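Local structure of putative HTH-type transcriptional regulator PH0061 (Pyrococcus horikoshii, 2DBB) at residues B[70-75]-B[109-114]. The protein probably acts as an AsnC-family transcriptional regulator that binds specific DNA sequences through a helix-turn-helix domain. Numbering follows the deposited sequence.
Sequences AIVLIK and VRLLLP
With chi1 at 175°, R110 points CG away from the backbone N, then bends at chi3 (-66°), which turns its guanidinium back toward I71. I71 keeps CG1 beside its own N, and chi2 (-67°) bends the end of the chain, carrying the CD1 methyl over one face of that guanidinium, offset toward the rim, with CD1 3.7 Å from R110 CZ. The R110 charge is met elsewhere: NH1 forms a salt bridge with E99 of the second subunit, and Y69 adds a cation-pi contact.

The backbones run antiparallel. I71 and R110 are a non-hydrogen-bonded pair, flanked by the hydrogen-bonded pairs A70-L111 and V72-V109. V72 N to V109 O is short and straight, at 2.7 Å. L111 N to A70 O is equally straight, at 2.9 Å. A70 N to L111 O is longer and more bent, at 3.1 Å.

A70, V72, V109 and L111 share the other face. V72 CG2 meets L111 CD1 at 3.8 Å. Farther along, I74 CD1 reaches V109 CG2. L113 CD1 presses on A70 CB at 3.4 Å, a tight fit. Helix 117-129 packs on L111 and L113.

These are the two central strands of a four-stranded antiparallel sheet, in the order 95-102, 107-114, 67-76, 134-148, the ferredoxin-like alpha+beta fold of the C-terminal domain in AsnC/Lrp-family regulators.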
ATOM      1  N   ALA B  70       0.566   2.602  11.474  1.00 25.25           N
ATOM      2  CA  ALA B  70       1.055   3.840  12.048  1.00 24.73           C
ATOM      3  C   ALA B  70       1.782   4.494  10.891  1.00 24.37           C
ATOM      4  O   ALA B  70       2.465   3.818  10.119  1.00 24.57           O
ATOM      5  CB  ALA B  70       2.019   3.573  13.197  1.00 24.98           C
ATOM      6  N   ILE B  71       1.599   5.799  10.741  1.00 22.58           N
ATOM      7  CA  ILE B  71       2.271   6.526   9.684  1.00 22.56           C
ATOM      8  C   ILE B  71       3.238   7.451  10.400  1.00 21.02           C
ATOM      9  O   ILE B  71       2.857   8.139  11.345  1.00 20.96           O
ATOM     10  CB  ILE B  71       1.293   7.385   8.849  1.00 23.09           C
ATOM     11  CG1 ILE B  71       0.272   6.492   8.129  1.00 27.10           C
ATOM     12  CG2 ILE B  71       2.068   8.219   7.852  1.00 21.70           C
ATOM     13  CD1 ILE B  71       0.864   5.609   7.048  1.00 28.56           C
ATOM     14  N   VAL B  72       4.492   7.438   9.966  1.00 19.79           N
ATOM     15  CA  VAL B  72       5.503   8.300  10.556  1.00 20.78           C
ATOM     16  C   VAL B  72       5.911   9.353   9.528  1.00 19.47           C
ATOM     17  O   VAL B  72       6.369   9.041   8.425  1.00 19.72           O
ATOM     18  CB  VAL B  72       6.726   7.482  11.015  1.00 20.81           C
ATOM     19  CG1 VAL B  72       7.785   8.405  11.621  1.00 21.72           C
ATOM     20  CG2 VAL B  72       6.280   6.450  12.039  1.00 18.28           C
ATOM     21  N   LEU B  73       5.704  10.607   9.897  1.00 19.05           N
ATOM     22  CA  LEU B  73       6.018  11.740   9.042  1.00 19.94           C
ATOM     23  C   LEU B  73       7.328  12.335   9.548  1.00 20.04           C
ATOM     24  O   LEU B  73       7.435  12.741  10.707  1.00 19.70           O
ATOM     25  CB  LEU B  73       4.887  12.768   9.136  1.00 20.19           C
ATOM     26  CG  LEU B  73       3.483  12.175   8.930  1.00 18.26           C
ATOM     27  CD1 LEU B  73       2.430  13.188   9.358  1.00 18.82           C
ATOM     28  CD2 LEU B  73       3.298  11.782   7.475  1.00 20.17           C
ATOM     29  N   ILE B  74       8.323  12.386   8.678  1.00 20.98           N
ATOM     30  CA  ILE B  74       9.626  12.896   9.078  1.00 21.87           C
ATOM     31  C   ILE B  74      10.102  14.103   8.294  1.00 22.09           C
ATOM     32  O   ILE B  74       9.991  14.145   7.072  1.00 22.12           O
ATOM     33  CB  ILE B  74      10.709  11.797   8.934  1.00 21.76           C
ATOM     34  CG1 ILE B  74      10.319  10.559   9.741  1.00 19.72           C
ATOM     35  CG2 ILE B  74      12.059  12.338   9.385  1.00 22.49           C
ATOM     36  CD1 ILE B  74      11.116   9.290   9.370  1.00 17.22           C
ATOM     37  N   LYS B  75      10.635  15.085   9.012  1.00 24.97           N
ATOM     38  CA  LYS B  75      11.209  16.269   8.390  1.00 27.95           C
ATOM     39  C   LYS B  75      12.696  16.245   8.752  1.00 29.93           C
ATOM     40  O   LYS B  75      13.052  16.337   9.921  1.00 27.19           O
ATOM     41  CB  LYS B  75      10.570  17.551   8.927  1.00 30.31           C
ATOM     42  CG  LYS B  75      11.026  18.798   8.175  1.00 35.08           C
ATOM     43  CD  LYS B  75      10.707  18.658   6.691  1.00 41.76           C
ATOM     44  CE  LYS B  75      11.233  19.820   5.856  1.00 45.58           C
ATOM     45  NZ  LYS B  75      10.907  19.617   4.403  1.00 45.96           N
ATOM     46  N   VAL B 109       6.767   7.219   6.252  1.00 20.65           N
ATOM     47  CA  VAL B 109       6.935   5.808   6.554  1.00 20.79           C
ATOM     48  C   VAL B 109       5.674   5.143   7.091  1.00 20.13           C
ATOM     49  O   VAL B 109       4.955   5.718   7.894  1.00 22.10           O
ATOM     50  CB  VAL B 109       8.041   5.612   7.614  1.00 19.63           C
ATOM     51  CG1 VAL B 109       8.245   4.116   7.894  1.00 20.71           C
ATOM     52  CG2 VAL B 109       9.330   6.261   7.141  1.00 20.83           C
ATOM     53  N   ARG B 110       5.407   3.927   6.638  1.00 19.18           N
ATOM     54  CA  ARG B 110       4.261   3.192   7.146  1.00 21.52           C
ATOM     55  C   ARG B 110       4.804   2.008   7.933  1.00 21.53           C
ATOM     56  O   ARG B 110       5.680   1.290   7.450  1.00 22.47           O
ATOM     57  CB  ARG B 110       3.357   2.675   6.022  1.00 19.48           C
ATOM     58  CG  ARG B 110       2.221   1.792   6.550  1.00 21.73           C
ATOM     59  CD  ARG B 110       1.382   1.179   5.427  1.00 24.70           C
ATOM     60  NE  ARG B 110       0.632   2.179   4.674  1.00 24.77           N
ATOM     61  CZ  ARG B 110      -0.461   2.796   5.118  1.00 30.13           C
ATOM     62  NH1 ARG B 110      -0.950   2.518   6.323  1.00 31.35           N
ATOM     63  NH2 ARG B 110      -1.071   3.699   4.357  1.00 30.43           N
ATOM     64  N   LEU B 111       4.275   1.816   9.138  1.00 20.80           N
ATOM     65  CA  LEU B 111       4.662   0.719  10.011  1.00 20.82           C
ATOM     66  C   LEU B 111       3.466  -0.190  10.282  1.00 22.85           C
ATOM     67  O   LEU B 111       2.329   0.282  10.394  1.00 21.64           O
ATOM     68  CB  LEU B 111       5.132   1.247  11.371  1.00 20.65           C
ATOM     69  CG  LEU B 111       6.189   2.340  11.471  1.00 21.94           C
ATOM     70  CD1 LEU B 111       6.369   2.714  12.942  1.00 20.49           C
ATOM     71  CD2 LEU B 111       7.499   1.855  10.860  1.00 21.30           C
ATOM     72  N   LEU B 112       3.729  -1.490  10.382  1.00 23.14           N
ATOM     73  CA  LEU B 112       2.692  -2.457  10.730  1.00 23.88           C
ATOM     74  C   LEU B 112       3.027  -2.779  12.179  1.00 25.45           C
ATOM     75  O   LEU B 112       4.109  -3.296  12.462  1.00 26.40           O
ATOM     76  CB  LEU B 112       2.791  -3.733   9.887  1.00 23.75           C
ATOM     77  CG  LEU B 112       1.718  -4.785  10.217  1.00 23.92           C
ATOM     78  CD1 LEU B 112       0.357  -4.253   9.801  1.00 22.87           C
ATOM     79  CD2 LEU B 112       2.013  -6.099   9.497  1.00 24.07           C
ATOM     80  N   LEU B 113       2.119  -2.453  13.094  1.00 25.66           N
ATOM     81  CA  LEU B 113       2.352  -2.684  14.518  1.00 25.71           C
ATOM     82  C   LEU B 113       1.332  -3.632  15.126  1.00 27.69           C
ATOM     83  O   LEU B 113       0.275  -3.886  14.540  1.00 27.46           O
ATOM     84  CB  LEU B 113       2.276  -1.358  15.287  1.00 25.29           C
ATOM     85  CG  LEU B 113       3.069  -0.161  14.771  1.00 22.70           C
ATOM     86  CD1 LEU B 113       2.619   1.086  15.506  1.00 25.47           C
ATOM     87  CD2 LEU B 113       4.556  -0.395  14.947  1.00 22.16           C
ATOM     88  N   PRO B 114       1.640  -4.173  16.316  1.00 29.23           N
ATOM     89  CA  PRO B 114       0.722  -5.087  16.994  1.00 31.40           C
ATOM     90  C   PRO B 114      -0.451  -4.229  17.449  1.00 34.91           C
ATOM     91  O   PRO B 114      -0.260  -3.074  17.831  1.00 36.01           O
ATOM     92  CB  PRO B 114       1.543  -5.592  18.178  1.00 33.51           C
ATOM     93  CG  PRO B 114       2.957  -5.449  17.708  1.00 31.26           C
ATOM     94  CD  PRO B 114       2.938  -4.129  17.009  1.00 30.47           C
TER